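Signal recognition 54 kDa protein (Pyrococcus furiosus, PDB 3DM5) is the 54 kDa subunit of the archaeal signal recognition particle, combining a helical bundle, a P-loop nucleotide-binding domain and a helical signal peptide binding domain. Local coordinates at residues K327-A339 against K376-P390. Numbering follows the deposited sequence.
Sequences KFTLKDMYAQLEA and KVIMDSMTEEELLNP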
loop_
_atom_site.group_PDB
_atom_site.type_symbol
_atom_site.label_atom_id
_atom_site.label_comp_id
_atom_site.label_asym_id
_atom_site.label_seq_id
_atom_site.Cartn_x
_atom_site.Cartn_y
_atom_site.Cartn_z
ATOM N N LYS A 327 26.166 -29.646 -22.436
ATOM C CA LYS A 327 26.201 -28.602 -21.418
ATOM C C LYS A 327 25.108 -28.856 -20.372
ATOM O O LYS A 327 24.152 -28.094 -20.245
ATOM C CB LYS A 327 26.029 -27.227 -22.065
ATOM N N PHE A 328 25.264 -29.945 -19.635
ATOM C CA PHE A 328 24.306 -30.379 -18.633
ATOM C C PHE A 328 25.085 -30.496 -17.329
ATOM O O PHE A 328 26.204 -31.016 -17.315
ATOM C CB PHE A 328 23.690 -31.711 -19.078
ATOM C CG PHE A 328 22.922 -32.449 -18.010
ATOM C CD1 PHE A 328 21.567 -32.226 -17.835
ATOM C CD2 PHE A 328 23.539 -33.416 -17.232
ATOM C CE1 PHE A 328 20.839 -32.921 -16.872
ATOM C CE2 PHE A 328 22.820 -34.114 -16.269
ATOM C CZ PHE A 328 21.461 -33.864 -16.090
ATOM N N THR A 329 24.523 -29.975 -16.241
ATOM C CA THR A 329 25.265 -29.868 -14.990
ATOM C C THR A 329 24.558 -30.548 -13.842
ATOM O O THR A 329 23.408 -30.990 -13.962
ATOM C CB THR A 329 25.485 -28.401 -14.569
ATOM O OG1 THR A 329 24.266 -27.873 -14.030
ATOM C CG2 THR A 329 25.942 -27.543 -15.752
ATOM N N LEU A 330 25.265 -30.610 -12.718
ATOM C CA LEU A 330 24.728 -31.176 -11.490
ATOM C C LEU A 330 23.554 -30.359 -10.993
ATOM O O LEU A 330 22.701 -30.862 -10.268
ATOM C CB LEU A 330 25.817 -31.241 -10.423
ATOM C CG LEU A 330 26.593 -32.555 -10.403
ATOM C CD1 LEU A 330 28.066 -32.299 -10.174
ATOM C CD2 LEU A 330 26.020 -33.452 -9.328
ATOM N N LYS A 331 23.522 -29.093 -11.389
ATOM C CA LYS A 331 22.416 -28.218 -11.040
ATOM C C LYS A 331 21.195 -28.612 -11.866
ATOM O O LYS A 331 20.094 -28.755 -11.338
ATOM C CB LYS A 331 22.788 -26.761 -11.307
ATOM C CG LYS A 331 22.358 -25.797 -10.214
ATOM C CD LYS A 331 23.518 -25.401 -9.309
ATOM C CE LYS A 331 24.168 -24.103 -9.775
ATOM N NZ LYS A 331 23.470 -22.900 -9.245
ATOM N N ASP A 332 21.405 -28.792 -13.168
ATOM C CA ASP A 332 20.361 -29.288 -14.064
ATOM C C ASP A 332 19.743 -30.618 -13.596
ATOM O O ASP A 332 18.527 -30.796 -13.663
ATOM C CB ASP A 332 20.916 -29.439 -15.474
ATOM C CG ASP A 332 21.257 -28.108 -16.110
ATOM O OD1 ASP A 332 22.320 -28.002 -16.763
ATOM O OD2 ASP A 332 20.459 -27.160 -15.957
ATOM N N MET A 333 20.581 -31.543 -13.128
ATOM C CA MET A 333 20.114 -32.823 -12.600
ATOM C C MET A 333 19.384 -32.650 -11.263
ATOM O O MET A 333 18.261 -33.127 -11.088
ATOM C CB MET A 333 21.284 -33.797 -12.443
ATOM C CG MET A 333 20.864 -35.219 -12.083
ATOM S SD MET A 333 22.165 -36.194 -11.289
ATOM C CE MET A 333 22.169 -35.481 -9.649
ATOM N N TYR A 334 20.041 -31.971 -10.325
ATOM C CA TYR A 334 19.440 -31.576 -9.048
ATOM C C TYR A 334 17.993 -31.162 -9.235
ATOM O O TYR A 334 17.140 -31.498 -8.421
ATOM C CB TYR A 334 20.226 -30.400 -8.455
ATOM C CG TYR A 334 19.886 -30.023 -7.022
ATOM C CD1 TYR A 334 20.866 -30.033 -6.031
ATOM C CD2 TYR A 334 18.602 -29.633 -6.662
ATOM C CE1 TYR A 334 20.575 -29.678 -4.723
ATOM C CE2 TYR A 334 18.303 -29.277 -5.352
ATOM C CZ TYR A 334 19.295 -29.301 -4.388
ATOM O OH TYR A 334 19.009 -28.950 -3.089
ATOM N N ALA A 335 17.740 -30.424 -10.313
ATOM C CA ALA A 335 16.415 -29.903 -10.631
ATOM C C ALA A 335 15.507 -30.953 -11.272
ATOM O O ALA A 335 14.368 -31.132 -10.849
ATOM C CB ALA A 335 16.534 -28.685 -11.528
ATOM N N GLN A 336 16.005 -31.637 -12.296
ATOM C CA GLN A 336 15.245 -32.717 -12.919
ATOM C C GLN A 336 14.621 -33.596 -11.841
ATOM O O GLN A 336 13.416 -33.822 -11.832
ATOM C CB GLN A 336 16.136 -33.570 -13.825
ATOM C CG GLN A 336 16.646 -32.872 -15.081
ATOM C CD GLN A 336 15.525 -32.454 -16.020
ATOM O OE1 GLN A 336 14.680 -31.624 -15.673
ATOM N NE2 GLN A 336 15.520 -33.021 -17.221
ATOM N N LEU A 337 15.453 -34.077 -10.924
ATOM C CA LEU A 337 14.985 -34.939 -9.849
ATOM C C LEU A 337 13.983 -34.210 -8.965
ATOM O O LEU A 337 12.873 -34.696 -8.750
ATOM C CB LEU A 337 16.161 -35.450 -9.006
ATOM C CG LEU A 337 17.365 -36.054 -9.745
ATOM C CD1 LEU A 337 18.272 -36.802 -8.768
ATOM C CD2 LEU A 337 16.948 -36.961 -10.913
ATOM N N GLU A 338 14.375 -33.042 -8.460
ATOM C CA GLU A 338 13.514 -32.249 -7.579
ATOM C C GLU A 338 12.097 -32.135 -8.138
ATOM O O GLU A 338 11.118 -32.190 -7.394
ATOM C CB GLU A 338 14.108 -30.853 -7.361
ATOM C CG GLU A 338 13.715 -30.178 -6.045
ATOM C CD GLU A 338 14.185 -30.952 -4.817
ATOM O OE1 GLU A 338 13.508 -31.935 -4.447
ATOM O OE2 GLU A 338 15.221 -30.581 -4.214
ATOM N N ALA A 339 11.996 -31.983 -9.453
ATOM C CA ALA A 339 10.702 -31.901 -10.122
ATOM C C ALA A 339 10.013 -33.257 -10.178
ATOM O O ALA A 339 8.793 -33.347 -10.050
ATOM C CB ALA A 339 10.867 -31.341 -11.529
ATOM N N LYS A 376 20.279 -35.131 -2.779
ATOM C CA LYS A 376 20.238 -33.711 -2.479
ATOM C C LYS A 376 21.260 -33.400 -1.397
ATOM O O LYS A 376 22.082 -32.506 -1.553
ATOM C CB LYS A 376 18.845 -33.291 -2.019
ATOM C CG LYS A 376 18.767 -31.838 -1.595
ATOM C CD LYS A 376 17.367 -31.458 -1.144
ATOM C CE LYS A 376 17.299 -29.992 -0.723
ATOM N NZ LYS A 376 18.191 -29.680 0.434
ATOM N N VAL A 377 21.207 -34.154 -0.304
ATOM C CA VAL A 377 22.133 -33.962 0.810
ATOM C C VAL A 377 23.598 -33.910 0.350
ATOM O O VAL A 377 24.400 -33.134 0.870
ATOM C CB VAL A 377 21.953 -35.052 1.880
ATOM C CG1 VAL A 377 22.982 -34.897 2.974
ATOM C CG2 VAL A 377 20.561 -34.983 2.459
ATOM N N ILE A 378 23.939 -34.734 -0.635
ATOM C CA ILE A 378 25.302 -34.786 -1.134
ATOM C C ILE A 378 25.653 -33.514 -1.901
ATOM O O ILE A 378 26.705 -32.917 -1.681
ATOM C CB ILE A 378 25.543 -36.032 -2.027
ATOM C CG1 ILE A 378 25.456 -37.319 -1.202
ATOM C CG2 ILE A 378 26.903 -35.954 -2.727
ATOM C CD1 ILE A 378 25.802 -38.566 -1.981
ATOM N N MET A 379 24.764 -33.100 -2.797
ATOM C CA MET A 379 24.989 -31.905 -3.602
ATOM C C MET A 379 25.049 -30.630 -2.752
ATOM O O MET A 379 25.730 -29.681 -3.106
ATOM C CB MET A 379 23.926 -31.790 -4.698
ATOM C CG MET A 379 24.144 -32.757 -5.846
ATOM S SD MET A 379 22.907 -32.679 -7.158
ATOM C CE MET A 379 21.436 -33.148 -6.247
ATOM N N ASP A 380 24.340 -30.619 -1.629
ATOM C CA ASP A 380 24.382 -29.498 -0.700
ATOM C C ASP A 380 25.739 -29.407 -0.022
ATOM O O ASP A 380 25.996 -28.499 0.776
ATOM C CB ASP A 380 23.311 -29.651 0.376
ATOM C CG ASP A 380 21.902 -29.491 -0.169
ATOM O OD1 ASP A 380 21.756 -29.142 -1.360
ATOM O OD2 ASP A 380 20.944 -29.715 0.602
ATOM N N SER A 381 26.600 -30.370 -0.317
ATOM C CA SER A 381 27.938 -30.357 0.231
ATOM C C SER A 381 28.943 -30.083 -0.879
ATOM O O SER A 381 30.156 -30.034 -0.653
ATOM C CB SER A 381 28.256 -31.669 0.930
ATOM O OG SER A 381 29.581 -31.631 1.423
ATOM N N MET A 382 28.423 -29.909 -2.084
ATOM C CA MET A 382 29.266 -29.539 -3.199
ATOM C C MET A 382 29.310 -28.012 -3.318
ATOM O O MET A 382 28.419 -27.302 -2.822
ATOM C CB MET A 382 28.766 -30.181 -4.495
ATOM C CG MET A 382 28.682 -31.715 -4.461
ATOM S SD MET A 382 28.291 -32.432 -6.078
ATOM C CE MET A 382 28.620 -34.154 -5.751
ATOM N N THR A 383 30.358 -27.513 -3.963
ATOM C CA THR A 383 30.485 -26.090 -4.190
ATOM C C THR A 383 29.843 -25.747 -5.519
ATOM O O THR A 383 29.438 -26.635 -6.272
ATOM C CB THR A 383 31.952 -25.632 -4.198
ATOM O OG1 THR A 383 32.658 -26.233 -5.299
ATOM C CG2 THR A 383 32.609 -26.010 -2.893
ATOM N N GLU A 384 29.752 -24.453 -5.798
ATOM C CA GLU A 384 29.142 -23.968 -7.026
ATOM C C GLU A 384 29.922 -24.499 -8.208
ATOM O O GLU A 384 29.348 -25.064 -9.135
ATOM C CB GLU A 384 29.118 -22.427 -7.041
ATOM C CG GLU A 384 27.964 -21.821 -7.801
ATOM C CD GLU A 384 26.585 -22.275 -7.306
ATOM O OE1 GLU A 384 26.447 -22.749 -6.155
ATOM O OE2 GLU A 384 25.624 -22.143 -8.091
ATOM N N GLU A 385 31.241 -24.332 -8.158
ATOM C CA GLU A 385 32.099 -24.705 -9.284
ATOM C C GLU A 385 31.998 -26.193 -9.589
ATOM O O GLU A 385 32.122 -26.599 -10.740
ATOM C CB GLU A 385 33.554 -24.341 -9.006
ATOM C CG GLU A 385 34.156 -25.135 -7.872
ATOM C CD GLU A 385 35.634 -24.883 -7.711
ATOM O OE1 GLU A 385 36.296 -24.577 -8.737
ATOM O OE2 GLU A 385 36.118 -24.999 -6.554
ATOM N N GLU A 386 31.789 -26.995 -8.551
ATOM C CA GLU A 386 31.549 -28.431 -8.705
ATOM C C GLU A 386 30.196 -28.716 -9.344
ATOM O O GLU A 386 30.108 -29.480 -10.292
ATOM C CB GLU A 386 31.676 -29.166 -7.360
ATOM C CG GLU A 386 33.097 -29.158 -6.802
ATOM C CD GLU A 386 33.171 -29.664 -5.368
ATOM O OE1 GLU A 386 32.122 -29.671 -4.688
ATOM O OE2 GLU A 386 34.277 -30.050 -4.916
ATOM N N LEU A 387 29.139 -28.099 -8.824
ATOM C CA LEU A 387 27.814 -28.266 -9.413
ATOM C C LEU A 387 27.791 -27.826 -10.879
ATOM O O LEU A 387 27.059 -28.387 -11.699
ATOM C CB LEU A 387 26.753 -27.526 -8.595
ATOM C CG LEU A 387 26.615 -27.991 -7.147
ATOM C CD1 LEU A 387 25.721 -27.040 -6.395
ATOM C CD2 LEU A 387 26.064 -29.391 -7.083
ATOM N N LEU A 388 28.608 -26.842 -11.219
ATOM C CA LEU A 388 28.559 -26.289 -12.569
ATOM C C LEU A 388 29.509 -27.001 -13.530
ATOM O O LEU A 388 29.289 -27.006 -14.741
ATOM C CB LEU A 388 28.801 -24.772 -12.547
ATOM C CG LEU A 388 27.711 -24.005 -11.789
ATOM C CD1 LEU A 388 27.985 -22.510 -11.717
ATOM C CD2 LEU A 388 26.367 -24.272 -12.439
ATOM N N ASN A 389 30.555 -27.609 -12.980
ATOM C CA ASN A 389 31.524 -28.382 -13.762
ATOM C C ASN A 389 31.876 -29.645 -13.001
ATOM O O ASN A 389 32.860 -29.671 -12.267
ATOM C CB ASN A 389 32.802 -27.574 -13.996
ATOM C CG ASN A 389 32.518 -26.133 -14.353
ATOM O OD1 ASN A 389 32.142 -25.829 -15.486
ATOM N ND2 ASN A 389 32.687 -25.231 -13.382
ATOM N N PRO A 390 31.052 -30.688 -13.148
ATOM C CA PRO A 390 31.270 -31.941 -12.419
ATOM C C PRO A 390 32.605 -32.584 -12.806
ATOM O O PRO A 390 33.305 -33.112 -11.939
ATOM C CB PRO A 390 30.084 -32.807 -12.858
ATOM C CG PRO A 390 29.049 -31.831 -13.312
ATOM C CD PRO A 390 29.820 -30.725 -13.953
#
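L330 and L387 approach to 4.7 Å between their CA atoms where helix 330-339 meets helix 384-388, the two axes passing 9.0 Å apart at 77°. One backbone bond marks the junction, a weak one from L330 N to L387 O at 3.0 Å. Beside it the start of helix 330-339 is closed by a capping box: T329 OG1 takes the amide of D332 almost straight, at 169°, and D332 OD1 accepts in return from T329 N.

L330 is the hub of the apolar packing. CD1 lies against the ring of P390, whereas CD2 reaches M379 SD at 3.9 Å, and M382 SD sits equally far from both methyls; CB rests near L387 CD2. L415 and I393 add to this core, which illustrates how the signal peptide binding domain, an all-helical unit of SRP54, is knit from short helices and the turn at 379-382 that joins helix 369-379 to helix 384-388. M379 also makes a Met-aromatic contact, its sulfur lying obliquely to the Y334 ring, while M333 CE closes on the same sulfur.

Two polar links lie beside this core. The chain of K331, bent at three successive torsions, drapes its CD over L387 and its CE beside L388 CD2, bringing NZ to 2.6 Å from E384 OE2 nearly along the C-O axis; the ammonium also pairs with D285 of the second subunit. Y334, with CG anti to the backbone N (chi1 -170°), extends its ring to the C-terminal end of helix 369-379, where OH donates to OD1 of D380, the first residue beyond that helix, at 3.3 Å, in the ring plane. D380 is itself gripped by K376, whose NZ stands 2.8 Å from OD2; both donors use syn lone pairs of the carboxylate, and the K376 methylenes run past the tyrosine hydroxyl.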